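Local coordinates for protein probable glutathione S-transferase 5 (Caenorhabditis elegans, PDB 1ZL9) that conjugates reduced glutathione to a wide range of exogenous and endogenous hydrophobic electrophiles, acting as a sigma-class glutathione transferase, at residues Lys133-Leu138 with Ala163-Asp168; Gly148-Asp153 with Trp157-Ile162; Ile69-Ala74 with Gln89-Ala94; Pro129-Phe134 with Ser177-Leu182. All blocks are in the same frame, centred on the assembly; numbering follows the deposited sequence.

Interaction 1 of 4, residues Lys133-Leu138 with Ala163-Asp168; sequences KFYGFL and AQHSAD
Two groups grip S166 OG: the phenol of Y135, whose OH stands 2.8 Å from OG in a hydrogen bond that either hydroxyl could donate, and the carbonyl of I162 one turn earlier in the same helix. The pair joins helix 119-145 to helix 157-171 inside the all-helical C-terminal domain of the glutathione transferase fold. The backbones stay well apart here, with Y135 CA and S166 CA 9.7 Å from each other, and Y135 spans the gap with the full length of its ring. S166 OG lies anti to its own carbonyl carbon (chi1 -62°), which folds the hydroxyl back along the helix toward I162 while it still faces the phenol. Relative to the Y135 ring, the serine oxygen sits in plane at the edge, 3.4 Å from CE2. H165 reaches the same phenol obliquely, its ND1 3.6 Å from Y135 OH, and its ring also meets Y100. F131, F176 and, from helix 180-191, L182 also pack against the tyrosine ring, which probably restricts its rotation. The buried phenol and serine hydroxyls thus satisfy each other, and the serine oxygen also has the I162 carbonyl. Within the turn of Y135 itself, L138 CD1 rests 3.6 Å above the centre of one ring face.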
loop_
_atom_site.group_PDB
_atom_site.type_symbol
_atom_site.label_atom_id
_atom_site.label_comp_id
_atom_site.label_asym_id
_atom_site.label_seq_id
_atom_site.Cartn_x
_atom_site.Cartn_y
_atom_site.Cartn_z
ATOM N N LYS A 133 -1.091 -13.335 -13.971
ATOM C CA LYS A 133 -1.872 -13.478 -12.749
ATOM C C LYS A 133 -2.666 -12.196 -12.451
ATOM O O LYS A 133 -3.859 -12.232 -12.204
ATOM C CB LYS A 133 -0.932 -13.810 -11.615
ATOM C CG LYS A 133 -1.505 -13.765 -10.225
ATOM C CD LYS A 133 -0.517 -14.382 -9.193
ATOM C CE LYS A 133 -0.358 -13.583 -7.901
ATOM N NZ LYS A 133 1.179 -13.493 -7.439
ATOM N N PHE A 134 -1.989 -11.050 -12.501
ATOM C CA PHE A 134 -2.593 -9.831 -12.080
ATOM C C PHE A 134 -3.626 -9.354 -13.075
ATOM O O PHE A 134 -4.663 -8.900 -12.678
ATOM C CB PHE A 134 -1.497 -8.729 -11.888
ATOM C CG PHE A 134 -2.087 -7.388 -11.530
ATOM C CD1 PHE A 134 -1.955 -6.297 -12.379
ATOM C CD2 PHE A 134 -2.881 -7.268 -10.371
ATOM C CE1 PHE A 134 -2.517 -5.067 -12.039
ATOM C CE2 PHE A 134 -3.436 -6.010 -10.025
ATOM C CZ PHE A 134 -3.279 -4.938 -10.921
ATOM N N TYR A 135 -3.336 -9.479 -14.374
ATOM C CA TYR A 135 -4.283 -9.063 -15.410
ATOM C C TYR A 135 -5.553 -9.955 -15.387
ATOM O O TYR A 135 -6.631 -9.504 -15.682
ATOM C CB TYR A 135 -3.592 -8.953 -16.770
ATOM C CG TYR A 135 -3.042 -7.553 -16.953
ATOM C CD1 TYR A 135 -2.022 -7.062 -16.107
ATOM C CD2 TYR A 135 -3.574 -6.690 -17.924
ATOM C CE1 TYR A 135 -1.572 -5.718 -16.187
ATOM C CE2 TYR A 135 -3.168 -5.364 -18.017
ATOM C CZ TYR A 135 -2.145 -4.861 -17.158
ATOM O OH TYR A 135 -1.722 -3.535 -17.286
ATOM N N GLY A 136 -5.444 -11.175 -14.928
ATOM C CA GLY A 136 -6.638 -12.012 -14.765
ATOM C C GLY A 136 -7.508 -11.445 -13.658
ATOM O O GLY A 136 -8.730 -11.407 -13.791
ATOM N N PHE A 137 -6.886 -10.913 -12.606
ATOM C CA PHE A 137 -7.674 -10.271 -11.585
ATOM C C PHE A 137 -8.334 -8.967 -12.130
ATOM O O PHE A 137 -9.479 -8.653 -11.775
ATOM C CB PHE A 137 -6.840 -9.930 -10.384
ATOM C CG PHE A 137 -6.246 -11.104 -9.679
ATOM C CD1 PHE A 137 -4.982 -11.018 -9.158
ATOM C CD2 PHE A 137 -6.979 -12.258 -9.448
ATOM C CE1 PHE A 137 -4.421 -12.146 -8.443
ATOM C CE2 PHE A 137 -6.412 -13.349 -8.733
ATOM C CZ PHE A 137 -5.145 -13.267 -8.250
ATOM N N LEU A 138 -7.623 -8.218 -12.972
ATOM C CA LEU A 138 -8.173 -6.995 -13.542
ATOM C C LEU A 138 -9.464 -7.348 -14.337
ATOM O O LEU A 138 -10.486 -6.666 -14.246
ATOM C CB LEU A 138 -7.179 -6.290 -14.427
ATOM C CG LEU A 138 -6.015 -5.649 -13.644
ATOM C CD1 LEU A 138 -5.041 -5.087 -14.743
ATOM C CD2 LEU A 138 -6.479 -4.532 -12.806
ATOM N N ALA A 163 -4.672 1.890 -16.793
ATOM C CA ALA A 163 -4.625 2.272 -18.198
ATOM C C ALA A 163 -3.279 2.775 -18.640
ATOM O O ALA A 163 -2.820 2.439 -19.720
ATOM C CB ALA A 163 -5.672 3.324 -18.553
ATOM N N GLN A 164 -2.593 3.511 -17.787
ATOM C CA GLN A 164 -1.281 4.037 -18.169
ATOM C C GLN A 164 -0.220 2.891 -18.227
ATOM O O GLN A 164 0.625 2.838 -19.119
ATOM C CB GLN A 164 -0.841 5.094 -17.155
ATOM C CG GLN A 164 0.494 5.769 -17.564
ATOM C CD GLN A 164 0.506 6.336 -18.976
ATOM O OE1 GLN A 164 1.233 5.842 -19.882
ATOM N NE2 GLN A 164 -0.304 7.335 -19.194
ATOM N N HIS A 165 -0.328 1.956 -17.311
ATOM C CA HIS A 165 0.570 0.752 -17.314
ATOM C C HIS A 165 0.327 -0.090 -18.586
ATOM O O HIS A 165 1.242 -0.411 -19.331
ATOM C CB HIS A 165 0.378 -0.086 -16.035
ATOM C CG HIS A 165 1.318 -1.264 -15.943
ATOM N ND1 HIS A 165 1.569 -2.085 -17.001
ATOM C CD2 HIS A 165 2.104 -1.727 -14.954
ATOM C CE1 HIS A 165 2.416 -3.039 -16.652
ATOM N NE2 HIS A 165 2.761 -2.843 -15.427
ATOM N N SER A 166 -0.948 -0.363 -18.880
ATOM C CA SER A 166 -1.322 -1.072 -20.070
ATOM C C SER A 166 -0.855 -0.380 -21.362
ATOM O O SER A 166 -0.385 -1.055 -22.232
ATOM C CB SER A 166 -2.816 -1.324 -20.139
ATOM O OG SER A 166 -3.274 -2.124 -19.072
ATOM N N ALA A 167 -1.072 0.931 -21.481
ATOM C CA ALA A 167 -0.695 1.716 -22.645
ATOM C C ALA A 167 0.828 1.649 -22.827
ATOM O O ALA A 167 1.312 1.392 -23.953
ATOM C CB ALA A 167 -1.195 3.167 -22.531
ATOM N N ASP A 168 1.562 1.764 -21.723
ATOM C CA ASP A 168 3.024 1.617 -21.809
ATOM C C ASP A 168 3.472 0.228 -22.300
ATOM O O ASP A 168 4.318 0.110 -23.189
ATOM C CB ASP A 168 3.649 1.954 -20.470
ATOM C CG ASP A 168 3.618 3.450 -20.175
ATOM O OD1 ASP A 168 3.158 4.214 -21.047
ATOM O OD2 ASP A 168 4.020 3.980 -19.130
#

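Interaction 2 of 4, residues Gly148-Asp153 with Trp157-Ile162; sequences GFLVGD and WIDLAI
With CG anti to its carbonyl carbon (chi1 -71°), D159 sends its carboxylate off the first turn of helix 157-171 to the backbone of L150, while the same kind of torsion in L150 (chi1 -75°) lays its branched end against I158 and I162. L150 and D159 run alongside one another, pointing in opposite senses. D159 OD1 accepts the amide of L150, N to OD1 2.9 Å with an N-H...O angle of 158°, although OD1 is crowded by an atom elsewhere in the model and its exact place is less certain. The other oxygen, OD2, takes the backbone N-H of T156, just before the helix. In sequence, T156-W157-I158-D159 is the S/T-x-x-D pattern of the N-capping box known at this helix in glutathione transferases, and the D159-to-T156 bond is one half of that box. A water extends the reach of OD2: it accepts from V151 N at 2.9 Å and probably donates to D159 OD2, 2.6 Å away, tying the loop to the helix start a second time. F149 turns a ring edge to the carboxylate, CD2 3.5 Å from D159 OD2, with its CB alongside and the ring and carboxylate planes well inclined. On the apolar side, L150 CD1 packs 3.8 Å from I162 CG1 and 4.3 Å from I158 CG2, and L138 and L142 of helix 119-145 also touch L150.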
loop_
_atom_site.group_PDB
_atom_site.type_symbol
_atom_site.label_atom_id
_atom_site.label_comp_id
_atom_site.label_asym_id
_atom_site.label_seq_id
_atom_site.Cartn_x
_atom_site.Cartn_y
_atom_site.Cartn_z
ATOM N N GLY A 148 -17.141 -0.976 -17.855
ATOM C CA GLY A 148 -15.931 -0.586 -18.564
ATOM C C GLY A 148 -14.873 0.067 -17.634
ATOM O O GLY A 148 -13.726 0.278 -18.054
ATOM N N PHE A 149 -15.245 0.358 -16.392
ATOM C CA PHE A 149 -14.303 0.868 -15.418
ATOM C C PHE A 149 -14.039 -0.259 -14.450
ATOM O O PHE A 149 -14.837 -1.196 -14.302
ATOM C CB PHE A 149 -14.872 2.080 -14.650
ATOM C CG PHE A 149 -15.208 3.245 -15.528
ATOM C CD1 PHE A 149 -16.517 3.440 -15.978
ATOM C CD2 PHE A 149 -14.241 4.196 -15.880
ATOM C CE1 PHE A 149 -16.846 4.538 -16.778
ATOM C CE2 PHE A 149 -14.583 5.335 -16.718
ATOM C CZ PHE A 149 -15.875 5.477 -17.170
ATOM N N LEU A 150 -12.959 -0.139 -13.724
ATOM C CA LEU A 150 -12.507 -1.232 -12.845
ATOM C C LEU A 150 -13.332 -1.354 -11.581
ATOM O O LEU A 150 -13.654 -2.453 -11.183
ATOM C CB LEU A 150 -11.075 -1.049 -12.472
ATOM C CG LEU A 150 -10.089 -1.392 -13.580
ATOM C CD1 LEU A 150 -8.734 -0.814 -13.219
ATOM C CD2 LEU A 150 -9.921 -2.898 -13.757
ATOM N N VAL A 151 -13.707 -0.209 -10.995
ATOM C CA VAL A 151 -14.582 -0.167 -9.839
ATOM C C VAL A 151 -15.784 0.729 -10.058
ATOM O O VAL A 151 -15.683 1.963 -10.232
ATOM C CB VAL A 151 -13.833 0.310 -8.594
ATOM C CG1 VAL A 151 -14.761 0.392 -7.419
ATOM C CG2 VAL A 151 -12.727 -0.661 -8.322
ATOM N N GLY A 152 -16.945 0.114 -9.960
ATOM C CA GLY A 152 -18.227 0.809 -10.133
ATOM C C GLY A 152 -18.505 1.330 -11.530
ATOM O O GLY A 152 -18.047 0.782 -12.544
ATOM N N ASP A 153 -19.273 2.425 -11.608
ATOM C CA ASP A 153 -19.769 2.906 -12.919
ATOM C C ASP A 153 -19.089 4.148 -13.463
ATOM O O ASP A 153 -19.541 4.692 -14.427
ATOM C CB ASP A 153 -21.263 3.243 -12.818
ATOM C CG ASP A 153 -22.090 2.056 -12.691
ATOM O OD1 ASP A 153 -23.264 2.229 -12.235
ATOM O OD2 ASP A 153 -21.680 0.887 -13.031
ATOM N N TRP A 157 -9.133 6.609 -9.748
ATOM C CA TRP A 157 -7.684 6.741 -10.020
ATOM C C TRP A 157 -7.004 5.415 -10.379
ATOM O O TRP A 157 -5.982 5.411 -11.068
ATOM C CB TRP A 157 -6.999 7.446 -8.856
ATOM C CG TRP A 157 -6.839 6.712 -7.580
ATOM C CD1 TRP A 157 -7.634 6.750 -6.513
ATOM C CD2 TRP A 157 -5.710 5.886 -7.209
ATOM N NE1 TRP A 157 -7.127 5.955 -5.502
ATOM C CE2 TRP A 157 -5.937 5.417 -5.907
ATOM C CE3 TRP A 157 -4.546 5.493 -7.866
ATOM C CZ2 TRP A 157 -4.995 4.659 -5.196
ATOM C CZ3 TRP A 157 -3.662 4.700 -7.208
ATOM C CH2 TRP A 157 -3.866 4.308 -5.860
ATOM N N ILE A 158 -7.561 4.281 -9.953
ATOM C CA ILE A 158 -6.936 3.019 -10.308
ATOM C C ILE A 158 -7.140 2.765 -11.793
ATOM O O ILE A 158 -6.283 2.158 -12.409
ATOM C CB ILE A 158 -7.374 1.844 -9.361
ATOM C CG1 ILE A 158 -6.462 0.611 -9.562
ATOM C CG2 ILE A 158 -8.864 1.442 -9.568
ATOM C CD1 ILE A 158 -5.002 0.783 -9.213
ATOM N N ASP A 159 -8.237 3.265 -12.384
ATOM C CA ASP A 159 -8.388 3.233 -13.851
ATOM C C ASP A 159 -7.222 3.982 -14.534
ATOM O O ASP A 159 -6.685 3.543 -15.537
ATOM C CB ASP A 159 -9.658 3.895 -14.276
ATOM C CG ASP A 159 -10.898 3.109 -13.922
ATOM O OD1 ASP A 159 -11.020 1.886 -14.272
ATOM O OD2 ASP A 159 -11.835 3.711 -13.366
ATOM N N LEU A 160 -6.896 5.164 -14.005
ATOM C CA LEU A 160 -5.827 5.961 -14.580
ATOM C C LEU A 160 -4.507 5.216 -14.510
ATOM O O LEU A 160 -3.753 5.208 -15.503
ATOM C CB LEU A 160 -5.679 7.341 -13.874
ATOM C CG LEU A 160 -6.892 8.244 -14.076
ATOM C CD1 LEU A 160 -6.852 9.442 -13.159
ATOM C CD2 LEU A 160 -7.077 8.797 -15.446
ATOM N N ALA A 161 -4.212 4.656 -13.352
ATOM C CA ALA A 161 -2.937 3.961 -13.146
ATOM C C ALA A 161 -2.846 2.708 -14.028
ATOM O O ALA A 161 -1.820 2.478 -14.715
ATOM C CB ALA A 161 -2.659 3.630 -11.650
ATOM N N ILE A 162 -3.916 1.934 -14.073
ATOM C CA ILE A 162 -3.855 0.691 -14.816
ATOM C C ILE A 162 -3.833 0.972 -16.322
ATOM O O ILE A 162 -3.116 0.344 -17.071
ATOM C CB ILE A 162 -5.064 -0.220 -14.419
ATOM C CG1 ILE A 162 -4.938 -0.730 -12.945
ATOM C CG2 ILE A 162 -5.218 -1.345 -15.359
ATOM C CD1 ILE A 162 -3.655 -1.464 -12.621
HETATM O O HOH W 1 -13.198 2.626 -11.392
#

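Interaction 3 of 4, residues Ile69-Ala74 with Gln89-Ala94; sequences IARFLA and QVNSLA
R71 and N91 meet flat side to flat side: the guanidinium and amide planes are 25° apart and stacked, although the two side chains as wholes cross at about a right angle. The overlap is off-centre, toward NH2, which lies 3.2 Å from N91 CG and 3.5 Å from N91 CB. R71 runs extended from the helix, CG anti to the backbone N (chi1 -180°), then bends at chi3 (-70°), and this bend lets the guanidinium present a face to the amide. The pair links helix 66-76 of the thioredoxin-like domain to helix 84-112 of the helical domain, at the dimer interface. There R71 NH1 hydrogen-bonds the side chain of N91 of the second subunit, and R71 packs on R71 of that subunit. A face-on approach leaves R71 NH1 able to bond across the dimer, so stacking within the chain is compatible with that bond; the polar amides probably ease the burial of two neighbouring positive charges.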
loop_
_atom_site.group_PDB
_atom_site.type_symbol
_atom_site.label_atom_id
_atom_site.label_comp_id
_atom_site.label_asym_id
_atom_site.label_seq_id
_atom_site.Cartn_x
_atom_site.Cartn_y
_atom_site.Cartn_z
ATOM N N ILE A 69 -0.396 9.679 -1.788
ATOM C CA ILE A 69 -0.649 10.849 -2.557
ATOM C C ILE A 69 -1.842 10.705 -3.492
ATOM O O ILE A 69 -2.703 11.555 -3.493
ATOM C CB ILE A 69 0.610 11.223 -3.318
ATOM C CG1 ILE A 69 1.760 11.571 -2.343
ATOM C CG2 ILE A 69 0.387 12.402 -4.221
ATOM C CD1 ILE A 69 3.136 11.552 -2.966
ATOM N N ALA A 70 -1.875 9.645 -4.304
ATOM C CA ALA A 70 -2.941 9.463 -5.284
ATOM C C ALA A 70 -4.283 9.371 -4.557
ATOM O O ALA A 70 -5.301 9.956 -4.972
ATOM C CB ALA A 70 -2.684 8.171 -6.078
ATOM N N ARG A 71 -4.282 8.670 -3.428
ATOM C CA ARG A 71 -5.531 8.495 -2.651
ATOM C C ARG A 71 -5.995 9.835 -2.048
ATOM O O ARG A 71 -7.176 10.174 -2.084
ATOM C CB ARG A 71 -5.389 7.422 -1.560
ATOM C CG ARG A 71 -6.687 7.201 -0.724
ATOM C CD ARG A 71 -6.677 6.038 0.204
ATOM N NE ARG A 71 -6.708 4.859 -0.629
ATOM C CZ ARG A 71 -5.663 4.145 -1.012
ATOM N NH1 ARG A 71 -4.422 4.318 -0.500
ATOM N NH2 ARG A 71 -5.859 3.188 -1.892
ATOM N N PHE A 72 -5.061 10.616 -1.544
ATOM C CA PHE A 72 -5.390 11.891 -0.946
ATOM C C PHE A 72 -5.989 12.800 -2.011
ATOM O O PHE A 72 -7.093 13.371 -1.837
ATOM C CB PHE A 72 -4.133 12.535 -0.372
ATOM C CG PHE A 72 -4.324 13.992 -0.018
ATOM C CD1 PHE A 72 -5.024 14.339 1.110
ATOM C CD2 PHE A 72 -3.777 15.012 -0.793
ATOM C CE1 PHE A 72 -5.201 15.693 1.458
ATOM C CE2 PHE A 72 -4.013 16.345 -0.475
ATOM C CZ PHE A 72 -4.694 16.680 0.647
ATOM N N LEU A 73 -5.310 12.848 -3.165
ATOM C CA LEU A 73 -5.790 13.708 -4.235
ATOM C C LEU A 73 -7.112 13.177 -4.813
ATOM O O LEU A 73 -8.030 13.966 -5.082
ATOM C CB LEU A 73 -4.766 13.840 -5.333
ATOM C CG LEU A 73 -3.456 14.555 -4.952
ATOM C CD1 LEU A 73 -2.557 14.400 -6.115
ATOM C CD2 LEU A 73 -3.639 15.966 -4.640
ATOM N N ALA A 74 -7.216 11.885 -5.022
ATOM C CA ALA A 74 -8.438 11.307 -5.570
ATOM C C ALA A 74 -9.639 11.607 -4.653
ATOM O O ALA A 74 -10.745 11.910 -5.166
ATOM C CB ALA A 74 -8.319 9.799 -5.830
ATOM N N GLN A 89 -12.584 -0.962 -2.244
ATOM C CA GLN A 89 -12.281 -1.826 -3.389
ATOM C C GLN A 89 -11.175 -1.226 -4.303
ATOM O O GLN A 89 -10.267 -1.926 -4.778
ATOM C CB GLN A 89 -13.543 -2.077 -4.190
ATOM C CG GLN A 89 -14.558 -3.030 -3.556
ATOM C CD GLN A 89 -14.033 -4.403 -3.130
ATOM O OE1 GLN A 89 -13.003 -4.906 -3.632
ATOM N NE2 GLN A 89 -14.740 -5.015 -2.169
ATOM N N VAL A 90 -11.276 0.067 -4.594
ATOM C CA VAL A 90 -10.182 0.753 -5.253
ATOM C C VAL A 90 -8.860 0.501 -4.481
ATOM O O VAL A 90 -7.868 0.203 -5.083
ATOM C CB VAL A 90 -10.427 2.296 -5.417
ATOM C CG1 VAL A 90 -9.194 2.972 -5.975
ATOM C CG2 VAL A 90 -11.499 2.586 -6.329
ATOM N N ASN A 91 -8.873 0.648 -3.151
ATOM C CA ASN A 91 -7.738 0.410 -2.311
ATOM C C ASN A 91 -7.242 -1.047 -2.455
ATOM O O ASN A 91 -6.051 -1.294 -2.537
ATOM C CB ASN A 91 -8.093 0.742 -0.870
ATOM C CG ASN A 91 -6.885 0.846 0.063
ATOM O OD1 ASN A 91 -5.748 0.522 -0.270
ATOM N ND2 ASN A 91 -7.140 1.412 1.219
ATOM N N SER A 92 -8.170 -2.011 -2.491
ATOM C CA SER A 92 -7.812 -3.406 -2.546
ATOM C C SER A 92 -7.066 -3.674 -3.894
ATOM O O SER A 92 -6.033 -4.280 -3.946
ATOM C CB SER A 92 -9.110 -4.223 -2.426
ATOM O OG SER A 92 -8.837 -5.606 -2.454
ATOM N N LEU A 93 -7.614 -3.192 -4.986
ATOM C CA LEU A 93 -6.980 -3.445 -6.302
ATOM C C LEU A 93 -5.653 -2.740 -6.435
ATOM O O LEU A 93 -4.730 -3.240 -7.086
ATOM C CB LEU A 93 -7.883 -2.925 -7.398
ATOM C CG LEU A 93 -8.043 -3.693 -8.712
ATOM C CD1 LEU A 93 -8.495 -2.820 -9.906
ATOM C CD2 LEU A 93 -7.094 -4.794 -9.057
ATOM N N ALA A 94 -5.560 -1.547 -5.865
ATOM C CA ALA A 94 -4.347 -0.726 -5.978
ATOM C C ALA A 94 -3.241 -1.437 -5.172
ATOM O O ALA A 94 -2.076 -1.479 -5.572
ATOM C CB ALA A 94 -4.599 0.695 -5.434
#

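Interaction 4 of 4, residues Pro129-Phe134 with Ser177-Leu182; sequences PAFEKF and SKFPEL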
loop_
_atom_site.group_PDB
_atom_site.type_symbol
_atom_site.label_atom_id
_atom_site.label_comp_id
_atom_site.label_asym_id
_atom_site.label_seq_id
_atom_site.Cartn_x
_atom_site.Cartn_y
_atom_site.Cartn_z
ATOM N N PRO A 129 4.583 -14.471 -15.868
ATOM C CA PRO A 129 3.731 -15.063 -14.844
ATOM C C PRO A 129 3.063 -14.006 -13.923
ATOM O O PRO A 129 1.884 -14.087 -13.588
ATOM C CB PRO A 129 4.699 -15.933 -14.051
ATOM C CG PRO A 129 5.785 -16.343 -15.066
ATOM C CD PRO A 129 5.935 -15.058 -15.856
ATOM N N ALA A 130 3.803 -12.971 -13.540
ATOM C CA ALA A 130 3.202 -11.928 -12.702
ATOM C C ALA A 130 2.042 -11.165 -13.391
ATOM O O ALA A 130 0.971 -10.874 -12.786
ATOM C CB ALA A 130 4.271 -10.965 -12.265
ATOM N N PHE A 131 2.334 -10.789 -14.611
ATOM C CA PHE A 131 1.462 -10.053 -15.486
ATOM C C PHE A 131 0.203 -10.850 -15.727
ATOM O O PHE A 131 -0.859 -10.318 -15.642
ATOM C CB PHE A 131 2.153 -9.794 -16.833
ATOM C CG PHE A 131 1.256 -9.232 -17.875
ATOM C CD1 PHE A 131 0.873 -7.891 -17.828
ATOM C CD2 PHE A 131 0.837 -10.033 -18.942
ATOM C CE1 PHE A 131 0.040 -7.376 -18.802
ATOM C CE2 PHE A 131 0.014 -9.558 -19.917
ATOM C CZ PHE A 131 -0.400 -8.175 -19.838
ATOM N N GLU A 132 0.346 -12.124 -16.037
ATOM C CA GLU A 132 -0.827 -12.955 -16.365
ATOM C C GLU A 132 -1.703 -13.192 -15.122
ATOM O O GLU A 132 -2.941 -13.167 -15.193
ATOM C CB GLU A 132 -0.358 -14.265 -17.004
ATOM C CG GLU A 132 0.174 -13.938 -18.404
ATOM C CD GLU A 132 0.578 -15.118 -19.278
ATOM O OE1 GLU A 132 0.466 -16.269 -18.823
ATOM O OE2 GLU A 132 1.013 -14.848 -20.437
ATOM N N LYS A 133 -1.091 -13.335 -13.971
ATOM C CA LYS A 133 -1.872 -13.478 -12.749
ATOM C C LYS A 133 -2.666 -12.196 -12.451
ATOM O O LYS A 133 -3.859 -12.232 -12.204
ATOM C CB LYS A 133 -0.932 -13.810 -11.615
ATOM C CG LYS A 133 -1.505 -13.765 -10.225
ATOM C CD LYS A 133 -0.517 -14.382 -9.193
ATOM C CE LYS A 133 -0.358 -13.583 -7.901
ATOM N NZ LYS A 133 1.179 -13.493 -7.439
ATOM N N PHE A 134 -1.989 -11.050 -12.501
ATOM C CA PHE A 134 -2.593 -9.831 -12.080
ATOM C C PHE A 134 -3.626 -9.354 -13.075
ATOM O O PHE A 134 -4.663 -8.900 -12.678
ATOM C CB PHE A 134 -1.497 -8.729 -11.888
ATOM C CG PHE A 134 -2.087 -7.388 -11.530
ATOM C CD1 PHE A 134 -1.955 -6.297 -12.379
ATOM C CD2 PHE A 134 -2.881 -7.268 -10.371
ATOM C CE1 PHE A 134 -2.517 -5.067 -12.039
ATOM C CE2 PHE A 134 -3.436 -6.010 -10.025
ATOM C CZ PHE A 134 -3.279 -4.938 -10.921
ATOM N N SER A 177 -2.828 -10.349 -26.235
ATOM C CA SER A 177 -3.708 -11.397 -26.736
ATOM C C SER A 177 -4.578 -12.036 -25.670
ATOM O O SER A 177 -5.742 -12.314 -25.900
ATOM C CB SER A 177 -2.895 -12.483 -27.426
ATOM O OG SER A 177 -2.483 -11.989 -28.687
ATOM N N LYS A 178 -4.046 -12.262 -24.486
ATOM C CA LYS A 178 -4.809 -12.901 -23.433
ATOM C C LYS A 178 -5.751 -11.941 -22.721
ATOM O O LYS A 178 -6.620 -12.359 -21.953
ATOM C CB LYS A 178 -3.859 -13.468 -22.397
ATOM C CG LYS A 178 -3.057 -14.602 -22.902
ATOM C CD LYS A 178 -2.448 -15.416 -21.747
ATOM C CE LYS A 178 -1.430 -16.478 -22.297
ATOM N NZ LYS A 178 -1.375 -17.551 -21.267
ATOM N N PHE A 179 -5.559 -10.638 -22.937
ATOM C CA PHE A 179 -6.357 -9.641 -22.206
ATOM C C PHE A 179 -6.876 -8.499 -23.069
ATOM O O PHE A 179 -6.597 -7.315 -22.801
ATOM C CB PHE A 179 -5.500 -9.066 -21.065
ATOM C CG PHE A 179 -4.955 -10.131 -20.149
ATOM C CD1 PHE A 179 -3.634 -10.488 -20.196
ATOM C CD2 PHE A 179 -5.810 -10.818 -19.294
ATOM C CE1 PHE A 179 -3.164 -11.527 -19.389
ATOM C CE2 PHE A 179 -5.330 -11.810 -18.479
ATOM C CZ PHE A 179 -4.007 -12.144 -18.532
ATOM N N PRO A 180 -7.726 -8.834 -24.054
ATOM C CA PRO A 180 -8.286 -7.800 -24.936
ATOM C C PRO A 180 -9.105 -6.775 -24.141
ATOM O O PRO A 180 -9.169 -5.617 -24.531
ATOM C CB PRO A 180 -9.162 -8.603 -25.931
ATOM C CG PRO A 180 -9.380 -9.944 -25.284
ATOM C CD PRO A 180 -8.189 -10.209 -24.384
ATOM N N GLU A 181 -9.685 -7.206 -23.026
ATOM C CA GLU A 181 -10.437 -6.364 -22.160
ATOM C C GLU A 181 -9.607 -5.180 -21.624
ATOM O O GLU A 181 -10.150 -4.091 -21.450
ATOM C CB GLU A 181 -10.972 -7.187 -20.975
ATOM C CG GLU A 181 -11.874 -8.391 -21.401
ATOM C CD GLU A 181 -11.081 -9.712 -21.539
ATOM O OE1 GLU A 181 -9.838 -9.700 -21.679
ATOM O OE2 GLU A 181 -11.705 -10.786 -21.499
ATOM N N LEU A 182 -8.331 -5.414 -21.327
ATOM C CA LEU A 182 -7.475 -4.374 -20.717
ATOM C C LEU A 182 -6.893 -3.451 -21.761
ATOM O O LEU A 182 -6.619 -2.278 -21.471
ATOM C CB LEU A 182 -6.370 -4.977 -19.840
ATOM C CG LEU A 182 -6.757 -5.265 -18.419
ATOM C CD1 LEU A 182 -7.232 -3.958 -17.731
ATOM C CD2 LEU A 182 -7.816 -6.392 -18.296
#
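F131 and F179 form the packed half of this contact, an offset edge-to-face pair in which the edge of F179 turns toward the face of F131. The ring planes stand at 88° and the centroids are 5.5 Å apart, with F131 CE2 and F179 CD1 separated by 3.8 Å. F179 also presses on the helix backbone, its CZ lying 3.7 Å from E132 O. CG anti to the backbone N in F131 (chi1 171°) carries its ring past the flank of the helix to meet F179. Behind the pair, F131 meets the rings of F127 and F176, while F179 rests on V139 as well. The outer half is looser and faces solvent. E132 and K178, both extended beyond CG, cross obliquely and join in a salt bridge whose hydrogen bond is weak, K178 NZ to E132 OE1 being 3.3 Å. The other carboxylate oxygen, E132 OE2, lies nearest K178 CE, at 3.5 Å. Both residues touch a crystal neighbour, which may influence their pose. K178 also lines the aromatic half: its CB sits 3.6 Å above one face of the F179 ring, toward the rim. F179 occupies the N-cap position of helix 180-191, so the contact docks the start of that helix on helix 119-145, part of the helical bundle that makes up the C-terminal domain of glutathione transferases.

How the interactions relate
Interactions 1 and 4 use successive turns of helix 119-145, and their centres are 6 Å apart; Y135 CD2 lies 3.5 Å from L182 CG where they join. I162 of interaction 2 continues this core: its CG2 is 3.8 Å from L138 CD1 and its CD1 is 3.8 Å from F134 CE1. Interaction 3 meets interaction 2 through W157 and A94, with I158 CD1 3.6 Å from A94 CA, and reaches interaction 1 through L93. None of the contacts enters the glutathione site. The side chain of N91 is about 9 Å from a bound glutathione, that of I158 about 12 Å and that of H165 about 13 Å, whereas interaction 4 lies away from the glutathione site.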